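PDB 3WMR: proline iminopeptidase from Streptomyces halstedii, which is an amidohydrolase with a hydrophobic tunnel for polyketide substrates, and is probably related in activity to proline-releasing aminopeptidases. Local coordinates for residues A[77-89]-A[97-110]. Sequence-based numbering, arbitrary orientation.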
# COMPACT_ATOMS: atom_id res chain seq x y z
N VAL A 77 -6.50 12.53 -2.08
CA VAL A 77 -5.14 12.98 -1.87
C VAL A 77 -4.16 11.84 -2.13
O VAL A 77 -4.10 10.87 -1.34
CB VAL A 77 -4.92 13.54 -0.45
CG1 VAL A 77 -3.48 14.01 -0.27
CG2 VAL A 77 -5.90 14.68 -0.17
N HIS A 78 -3.43 11.93 -3.25
CA HIS A 78 -2.29 11.04 -3.51
C HIS A 78 -1.04 11.71 -2.98
O HIS A 78 -0.92 12.93 -3.04
CB HIS A 78 -2.08 10.79 -5.01
CG HIS A 78 -3.10 9.89 -5.62
ND1 HIS A 78 -4.35 10.33 -6.00
CD2 HIS A 78 -3.05 8.58 -5.97
CE1 HIS A 78 -5.03 9.33 -6.54
NE2 HIS A 78 -4.26 8.26 -6.53
N TYR A 79 -0.11 10.92 -2.45
CA TYR A 79 1.22 11.44 -2.13
C TYR A 79 2.33 10.39 -2.19
O TYR A 79 2.09 9.20 -2.06
CB TYR A 79 1.21 12.18 -0.79
CG TYR A 79 1.38 11.34 0.47
CD1 TYR A 79 0.29 10.74 1.09
CD2 TYR A 79 2.64 11.21 1.09
CE1 TYR A 79 0.44 10.01 2.26
CE2 TYR A 79 2.79 10.48 2.26
CZ TYR A 79 1.69 9.87 2.85
OH TYR A 79 1.82 9.14 4.02
N ASP A 80 3.56 10.87 -2.40
CA ASP A 80 4.74 10.02 -2.41
C ASP A 80 5.41 10.15 -1.07
O ASP A 80 5.76 11.24 -0.65
CB ASP A 80 5.75 10.47 -3.47
CG ASP A 80 5.29 10.18 -4.87
OD1 ASP A 80 4.41 9.32 -5.08
OD2 ASP A 80 5.83 10.84 -5.77
N GLN A 81 5.57 9.02 -0.40
CA GLN A 81 6.29 8.97 0.86
C GLN A 81 7.77 9.32 0.70
O GLN A 81 8.34 9.22 -0.39
CB GLN A 81 6.09 7.58 1.49
CG GLN A 81 4.64 7.37 1.90
CD GLN A 81 4.24 5.92 2.06
OE1 GLN A 81 4.99 5.11 2.62
NE2 GLN A 81 3.03 5.59 1.62
N LEU A 82 8.39 9.76 1.79
CA LEU A 82 9.78 10.22 1.74
C LEU A 82 10.68 9.12 1.25
O LEU A 82 10.57 7.98 1.69
CB LEU A 82 10.24 10.67 3.12
CG LEU A 82 11.65 11.28 3.21
CD1 LEU A 82 11.67 12.65 2.54
CD2 LEU A 82 12.11 11.38 4.65
N GLY A 83 11.59 9.47 0.34
CA GLY A 83 12.59 8.54 -0.17
C GLY A 83 12.39 8.19 -1.63
O GLY A 83 13.33 7.71 -2.29
N ASN A 84 11.19 8.42 -2.16
CA ASN A 84 10.94 8.12 -3.58
C ASN A 84 9.92 9.05 -4.24
O ASN A 84 9.28 9.85 -3.57
CB ASN A 84 10.51 6.65 -3.76
CG ASN A 84 11.06 6.03 -5.04
OD1 ASN A 84 11.86 6.65 -5.75
ND2 ASN A 84 10.65 4.81 -5.33
N GLY A 85 9.80 8.93 -5.56
CA GLY A 85 8.89 9.78 -6.31
C GLY A 85 9.25 11.26 -6.19
O GLY A 85 10.43 11.63 -6.24
N GLY A 86 8.23 12.09 -6.01
CA GLY A 86 8.40 13.54 -5.99
C GLY A 86 8.94 14.08 -4.69
O GLY A 86 9.22 15.27 -4.59
N SER A 87 9.06 13.22 -3.68
CA SER A 87 9.58 13.63 -2.37
C SER A 87 11.10 13.60 -2.38
O SER A 87 11.71 13.19 -3.35
CB SER A 87 9.00 12.74 -1.28
OG SER A 87 7.58 12.79 -1.32
N THR A 88 11.72 14.06 -1.29
CA THR A 88 13.18 14.08 -1.18
C THR A 88 13.74 12.65 -1.25
O THR A 88 13.28 11.76 -0.53
CB THR A 88 13.65 14.75 0.13
OG1 THR A 88 12.98 16.00 0.31
CG2 THR A 88 15.17 15.00 0.12
N HIS A 89 14.71 12.44 -2.14
CA HIS A 89 15.45 11.18 -2.21
C HIS A 89 16.64 11.27 -1.29
O HIS A 89 17.30 12.30 -1.22
CB HIS A 89 15.92 10.91 -3.64
CG HIS A 89 14.79 10.67 -4.58
ND1 HIS A 89 14.60 9.46 -5.23
CD2 HIS A 89 13.76 11.46 -4.96
CE1 HIS A 89 13.51 9.53 -5.97
NE2 HIS A 89 12.99 10.73 -5.83
N PHE A 97 17.66 4.77 9.56
CA PHE A 97 16.91 5.98 9.20
C PHE A 97 15.50 5.67 8.68
O PHE A 97 14.58 6.46 8.87
CB PHE A 97 17.65 6.78 8.13
CG PHE A 97 16.94 8.03 7.70
CD1 PHE A 97 16.17 8.04 6.54
CD2 PHE A 97 17.03 9.20 8.45
CE1 PHE A 97 15.50 9.19 6.14
CE2 PHE A 97 16.37 10.35 8.05
CZ PHE A 97 15.61 10.35 6.89
N TRP A 98 15.35 4.53 8.00
CA TRP A 98 14.08 4.18 7.37
C TRP A 98 13.22 3.37 8.33
O TRP A 98 13.29 2.14 8.38
CB TRP A 98 14.33 3.41 6.06
CG TRP A 98 15.08 4.23 5.06
CD1 TRP A 98 16.36 4.01 4.61
CD2 TRP A 98 14.63 5.42 4.40
NE1 TRP A 98 16.72 4.98 3.70
CE2 TRP A 98 15.67 5.86 3.55
CE3 TRP A 98 13.44 6.15 4.44
CZ2 TRP A 98 15.56 6.99 2.75
CZ3 TRP A 98 13.33 7.29 3.63
CH2 TRP A 98 14.38 7.69 2.80
N THR A 99 12.41 4.09 9.10
CA THR A 99 11.62 3.49 10.15
C THR A 99 10.14 3.75 9.91
O THR A 99 9.77 4.64 9.15
CB THR A 99 11.97 4.13 11.50
OG1 THR A 99 11.73 5.54 11.41
CG2 THR A 99 13.44 3.88 11.83
N VAL A 100 9.32 2.95 10.57
CA VAL A 100 7.89 3.17 10.58
C VAL A 100 7.57 4.55 11.21
O VAL A 100 6.70 5.26 10.73
CB VAL A 100 7.16 2.05 11.36
CG1 VAL A 100 5.65 2.29 11.38
CG2 VAL A 100 7.49 0.69 10.77
N GLN A 101 8.29 4.92 12.27
CA GLN A 101 8.05 6.21 12.93
C GLN A 101 8.23 7.38 11.97
O GLN A 101 7.46 8.33 11.98
CB GLN A 101 8.99 6.40 14.14
CG GLN A 101 8.70 7.70 14.90
CD GLN A 101 7.30 7.74 15.49
OE1 GLN A 101 6.54 8.71 15.28
NE2 GLN A 101 6.93 6.70 16.24
N LEU A 102 9.26 7.29 11.13
CA LEU A 102 9.50 8.30 10.11
C LEU A 102 8.26 8.55 9.26
O LEU A 102 7.84 9.70 9.06
CB LEU A 102 10.64 7.85 9.21
CG LEU A 102 11.06 8.82 8.10
CD1 LEU A 102 11.71 10.04 8.72
CD2 LEU A 102 11.99 8.12 7.11
N PHE A 103 7.67 7.46 8.76
CA PHE A 103 6.55 7.58 7.84
C PHE A 103 5.26 7.96 8.54
O PHE A 103 4.41 8.60 7.92
CB PHE A 103 6.38 6.29 7.02
CG PHE A 103 7.51 6.07 6.07
CD1 PHE A 103 7.64 6.87 4.95
CD2 PHE A 103 8.49 5.13 6.33
CE1 PHE A 103 8.70 6.71 4.08
CE2 PHE A 103 9.55 4.96 5.45
CZ PHE A 103 9.66 5.76 4.33
N GLU A 104 5.10 7.56 9.80
CA GLU A 104 3.98 8.05 10.62
C GLU A 104 4.05 9.56 10.80
O GLU A 104 3.05 10.26 10.72
CB GLU A 104 4.02 7.47 12.03
CG GLU A 104 3.70 6.00 12.16
CD GLU A 104 3.76 5.58 13.61
OE1 GLU A 104 2.92 6.06 14.39
OE2 GLU A 104 4.64 4.78 13.98
N ASP A 105 5.27 10.04 11.08
CA ASP A 105 5.51 11.46 11.31
C ASP A 105 5.27 12.24 10.03
O ASP A 105 4.73 13.34 10.09
CB ASP A 105 6.96 11.70 11.77
CG ASP A 105 7.20 11.27 13.21
OD1 ASP A 105 6.23 11.15 13.98
OD2 ASP A 105 8.38 11.05 13.57
N GLU A 106 5.65 11.68 8.89
CA GLU A 106 5.39 12.28 7.59
C GLU A 106 3.89 12.39 7.28
O GLU A 106 3.43 13.41 6.79
CB GLU A 106 6.09 11.50 6.46
CG GLU A 106 5.85 12.10 5.09
CD GLU A 106 6.49 11.33 3.95
OE1 GLU A 106 6.39 10.07 3.89
OE2 GLU A 106 7.08 12.00 3.08
N LEU A 107 3.14 11.32 7.53
CA LEU A 107 1.70 11.36 7.29
C LEU A 107 1.04 12.42 8.18
O LEU A 107 0.26 13.22 7.68
CB LEU A 107 1.07 9.97 7.49
CG LEU A 107 -0.45 9.89 7.51
CD1 LEU A 107 -1.06 10.41 6.21
CD2 LEU A 107 -0.91 8.47 7.78
N ASP A 108 1.36 12.42 9.47
CA ASP A 108 0.84 13.45 10.39
C ASP A 108 1.20 14.85 9.89
O ASP A 108 0.33 15.72 9.82
CB ASP A 108 1.40 13.26 11.81
CG ASP A 108 0.69 12.17 12.58
OD1 ASP A 108 -0.51 11.91 12.32
OD2 ASP A 108 1.33 11.57 13.45
N ASN A 109 2.46 15.05 9.53
CA ASN A 109 2.90 16.34 9.00
C ASN A 109 2.09 16.73 7.77
O ASN A 109 1.65 17.87 7.66
CB ASN A 109 4.40 16.34 8.66
CG ASN A 109 4.85 17.62 7.98
OD1 ASN A 109 5.08 17.66 6.76
ND2 ASN A 109 4.96 18.69 8.74
N LEU A 110 1.84 15.77 6.87
CA LEU A 110 1.11 16.06 5.63
C LEU A 110 -0.35 16.47 5.88
O LEU A 110 -0.85 17.41 5.27
CB LEU A 110 1.15 14.86 4.68
CG LEU A 110 0.38 15.04 3.38
CD1 LEU A 110 1.04 16.10 2.51
CD2 LEU A 110 0.29 13.72 2.63
O HOH W 1 4.21 8.75 5.11
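Tyr79 reaches from strand 77-80 to helix 100-110 and meets Leu110, Glu106 and Leu107. Its CB lies 3.9 Å from Leu110 CD2. Tyr79 CG and CD1 come closest to that methyl, at 3.4 Å. It sits over one ring face, 3.5 Å from the Tyr79 ring centroid, as a CH-pi contact. Chi1 of 85° sets CG of Tyr79 between the backbone N and the carbonyl carbon, which brings the ring face under Leu110 CD2. On one edge, Tyr79 CE2 has Glu106 OE1 near the ring plane, and ring and carboxylate stand 86° apart. At the tip, Tyr79 OH packs against Leu107 CB (3.6 Å). It also donates to a water that donates to Phe103 O and Glu106 OE1. A phenylalanine here would probably leave this water without its donor and disturb the link between strand and helix. The strand belongs to the central sheet of the alpha/beta hydrolase fold, and the helix packs against that sheet. Gln81 to Asn84 form a type II beta turn. Glu106 extends toward it from the helix, CG anti to the backbone N. Leu82 N donates to Glu106 OE1 at 2.9 Å and 157°, on the syn lone pair. Thr34 holds the other carboxylate oxygen. Leu82 O faces the edge of the Phe103 ring, 3.3 Å from Phe103 CE1. Gly83 CA approaches Trp98 CH2 at 3.6 Å. Gln81 CB touches Phe103 CE1. Gln81 OE1 is hydrogen-bonded to Trp127 NE1 and Gln81 NE2 to His53 O. The Gln81 side chain lies about 9 Å from that of Ser126, the predicted nucleophile.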